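Local atomic coordinates of peptide-43 (Lutzomyia longipalpis, PDB entry 7JQD), a protein that is a disulfide-bonded peptide amide resembling the sand-fly vasodilator maxadilan, and probably binds the PAC1 receptor. Residues I11-R16 against K29-E34. Residues are numbered along the deposited sequence; the frame is centred on the assembly and turned at random.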
ATOM      1  N   ILE B  11       2.140   7.451   5.327  1.00 39.40           N
ATOM      2  CA  ILE B  11       2.026   6.487   6.423  1.00 38.58           C
ATOM      3  C   ILE B  11       3.134   6.710   7.442  1.00 38.47           C
ATOM      4  O   ILE B  11       2.873   6.869   8.634  1.00 37.32           O
ATOM      5  CB  ILE B  11       2.056   5.040   5.894  1.00 37.15           C
ATOM      6  CG1 ILE B  11       0.749   4.664   5.206  1.00 37.81           C
ATOM      7  CG2 ILE B  11       2.304   4.060   7.050  1.00 37.18           C
ATOM      8  CD1 ILE B  11       0.733   3.211   4.695  1.00 32.49           C
ATOM      9  N   ASP B  12       4.391   6.718   6.986  1.00 39.30           N
ATOM     10  CA  ASP B  12       5.502   6.708   7.933  1.00 38.78           C
ATOM     11  C   ASP B  12       5.609   8.039   8.673  1.00 49.16           C
ATOM     12  O   ASP B  12       5.947   8.069   9.866  1.00 48.76           O
ATOM     13  CB  ASP B  12       6.807   6.371   7.211  1.00 34.32           C
ATOM     14  CG  ASP B  12       6.868   4.897   6.752  1.00 46.23           C
ATOM     15  OD1 ASP B  12       6.211   4.050   7.401  1.00 47.55           O
ATOM     16  OD2 ASP B  12       7.562   4.577   5.743  1.00 38.36           O
ATOM     17  N   ASP B  13       5.301   9.144   7.997  1.00 44.74           N
ATOM     18  CA  ASP B  13       5.330  10.428   8.671  1.00 41.55           C
ATOM     19  C   ASP B  13       4.247  10.499   9.734  1.00 45.29           C
ATOM     20  O   ASP B  13       4.510  10.886  10.873  1.00 47.14           O
ATOM     21  CB  ASP B  13       5.173  11.553   7.658  1.00 48.17           C
ATOM     22  CG  ASP B  13       5.420  12.919   8.273  1.00 57.05           C
ATOM     23  OD1 ASP B  13       6.592  13.189   8.638  1.00 56.44           O
ATOM     24  OD2 ASP B  13       4.453  13.721   8.379  1.00 60.56           O
ATOM     25  N   CYS B  14       3.024  10.097   9.383  1.00 45.82           N
ATOM     26  CA  CYS B  14       1.922  10.185  10.334  1.00 42.64           C
ATOM     27  C   CYS B  14       2.089   9.203  11.483  1.00 42.82           C
ATOM     28  O   CYS B  14       1.883   9.569  12.647  1.00 50.34           O
ATOM     29  CB  CYS B  14       0.595   9.959   9.618  1.00 38.31           C
ATOM     30  SG  CYS B  14       0.177  11.264   8.453  1.00 48.13           S
ATOM     31  N   ALA B  15       2.451   7.955  11.179  1.00 44.56           N
ATOM     32  CA  ALA B  15       2.694   6.943  12.204  1.00 44.29           C
ATOM     33  C   ALA B  15       3.733   7.381  13.217  1.00 44.77           C
ATOM     34  O   ALA B  15       3.771   6.831  14.325  1.00 46.23           O
ATOM     35  CB  ALA B  15       3.137   5.625  11.563  1.00 43.68           C
ATOM     36  N   ARG B  16       4.572   8.353  12.858  1.00 44.43           N
ATOM     37  CA  ARG B  16       5.578   8.859  13.778  1.00 49.50           C
ATOM     38  C   ARG B  16       5.058  10.039  14.599  1.00 49.06           C
ATOM     39  O   ARG B  16       5.399  10.175  15.778  1.00 55.79           O
ATOM     40  CB  ARG B  16       6.830   9.255  13.006  1.00 53.02           C
ATOM     41  CG  ARG B  16       7.654  10.285  13.724  1.00 52.88           C
ATOM     42  CD  ARG B  16       8.730  10.836  12.822  1.00 57.09           C
ATOM     43  NE  ARG B  16       8.140  11.677  11.802  1.00 58.06           N
ATOM     44  CZ  ARG B  16       7.601  12.871  12.043  1.00 57.16           C
ATOM     45  NH1 ARG B  16       7.567  13.374  13.277  1.00 64.14           N
ATOM     46  NH2 ARG B  16       7.075  13.576  11.052  1.00 50.99           N
ATOM     47  N   LYS B  29      -5.554  12.161   6.713  1.00 41.42           N
ATOM     48  CA  LYS B  29      -6.480  12.992   5.942  1.00 43.48           C
ATOM     49  C   LYS B  29      -5.762  14.188   5.346  1.00 43.94           C
ATOM     50  O   LYS B  29      -5.958  14.518   4.170  1.00 44.44           O
ATOM     51  CB  LYS B  29      -7.642  13.471   6.809  1.00 40.99           C
ATOM     52  CG  LYS B  29      -8.738  12.457   6.951  1.00 48.20           C
ATOM     53  CD  LYS B  29      -9.765  12.909   7.968  1.00 46.21           C
ATOM     54  CE  LYS B  29     -10.868  11.872   8.100  1.00 52.43           C
ATOM     55  NZ  LYS B  29     -11.651  12.022   9.359  1.00 48.64           N
ATOM     56  N   GLN B  30      -4.910  14.839   6.137  1.00 40.00           N
ATOM     57  CA  GLN B  30      -4.151  15.972   5.625  1.00 40.53           C
ATOM     58  C   GLN B  30      -3.218  15.551   4.493  1.00 39.26           C
ATOM     59  O   GLN B  30      -3.093  16.270   3.496  1.00 38.85           O
ATOM     60  CB  GLN B  30      -3.370  16.636   6.761  1.00 34.48           C
ATOM     61  CG  GLN B  30      -2.451  17.751   6.313  1.00 40.05           C
ATOM     62  CD  GLN B  30      -3.146  18.857   5.504  1.00 43.18           C
ATOM     63  OE1 GLN B  30      -4.337  19.135   5.682  1.00 42.79           O
ATOM     64  NE2 GLN B  30      -2.389  19.500   4.621  1.00 37.06           N
ATOM     65  N   LYS B  31      -2.580  14.378   4.609  1.00 38.68           N
ATOM     66  CA  LYS B  31      -1.663  13.920   3.568  1.00 39.45           C
ATOM     67  C   LYS B  31      -2.386  13.625   2.257  1.00 38.86           C
ATOM     68  O   LYS B  31      -1.799  13.773   1.175  1.00 35.18           O
ATOM     69  CB  LYS B  31      -0.900  12.679   4.035  1.00 40.91           C
ATOM     70  CG  LYS B  31       0.227  12.943   5.047  1.00 36.66           C
ATOM     71  CD  LYS B  31       0.972  14.215   4.757  1.00 35.10           C
ATOM     72  CE  LYS B  31       2.093  14.399   5.746  1.00 42.34           C
ATOM     73  NZ  LYS B  31       3.066  13.297   5.562  1.00 49.26           N
ATOM     74  N   LYS B  32      -3.648  13.203   2.332  1.00 37.69           N
ATOM     75  CA  LYS B  32      -4.440  13.031   1.121  1.00 32.70           C
ATOM     76  C   LYS B  32      -4.761  14.374   0.465  1.00 41.14           C
ATOM     77  O   LYS B  32      -4.726  14.489  -0.773  1.00 35.71           O
ATOM     78  CB  LYS B  32      -5.712  12.265   1.465  1.00 30.14           C
ATOM     79  CG  LYS B  32      -6.561  11.900   0.283  1.00 34.18           C
ATOM     80  CD  LYS B  32      -7.393  10.691   0.619  1.00 36.72           C
ATOM     81  CE  LYS B  32      -8.656  10.586  -0.191  1.00 29.69           C
ATOM     82  NZ  LYS B  32      -9.450   9.471   0.388  1.00 42.48           N
ATOM     83  N   LYS B  33      -5.079  15.413   1.260  1.00 39.17           N
ATOM     84  CA  LYS B  33      -5.383  16.697   0.648  1.00 35.51           C
ATOM     85  C   LYS B  33      -4.143  17.295  -0.000  1.00 36.35           C
ATOM     86  O   LYS B  33      -4.224  17.863  -1.091  1.00 40.80           O
ATOM     87  CB  LYS B  33      -5.996  17.680   1.640  1.00 39.06           C
ATOM     88  CG  LYS B  33      -7.066  17.118   2.570  1.00 46.08           C
ATOM     89  CD  LYS B  33      -7.483  18.194   3.584  1.00 53.31           C
ATOM     90  CE  LYS B  33      -7.891  17.591   4.931  1.00 58.69           C
ATOM     91  NZ  LYS B  33      -7.294  18.352   6.095  1.00 58.35           N
ATOM     92  N   GLU B  34      -2.982  17.137   0.641  1.00 33.42           N
ATOM     93  CA  GLU B  34      -1.741  17.586  -0.000  1.00 35.93           C
ATOM     94  C   GLU B  34      -1.539  16.874  -1.326  1.00 35.08           C
ATOM     95  O   GLU B  34      -1.193  17.512  -2.330  1.00 39.49           O
ATOM     96  CB  GLU B  34      -0.540  17.343   0.922  1.00 39.54           C
ATOM     97  CG  GLU B  34      -0.821  17.649   2.383  1.00 40.70           C
ATOM     98  CD  GLU B  34       0.399  18.078   3.148  1.00 48.47           C
ATOM     99  OE1 GLU B  34       1.445  17.421   2.975  1.00 58.11           O
ATOM    100  OE2 GLU B  34       0.291  19.045   3.931  1.00 53.85           O
TER
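Cys14 and Lys31 mark where helices 3-17 and 21-37 approach across this contact, their CA atoms 8.5 Å apart at the nearest pairing of the two backbones. Lys31 spans the interval. Near its root, CG rests against Cys14 SG at 3.8 Å, a nonpolar contact with the disulfide that Cys14 makes with Cys27. Farther out, bends at chi2 and chi4 (64°) carry the ammonium to Asp13, and the Lys31 and Asp13 side chains cross at about a right angle. There Lys31 NZ donates to Asp13 OD2 over 3.2 Å in a salt bridge, arriving from above the carboxylate plane, 42° out of it. The other oxygen, OD1, forms a salt bridge with Arg16 NH2 within helix 3-17, modelled very short and of doubtful exact length. Gln17 adds a weak hydrogen bond to OD2. A methionine in place of Lys31 would probably leave Asp13 without its mate on the facing helix, though still paired with Arg16. With buried Cys14 next to the partly exposed Asp13-Lys31 pair, the arrangement is that of a small disulfide-stapled helical hairpin, its two helices joined by a short loop and further linked by the one interhelical bridge of a salt-bridge network.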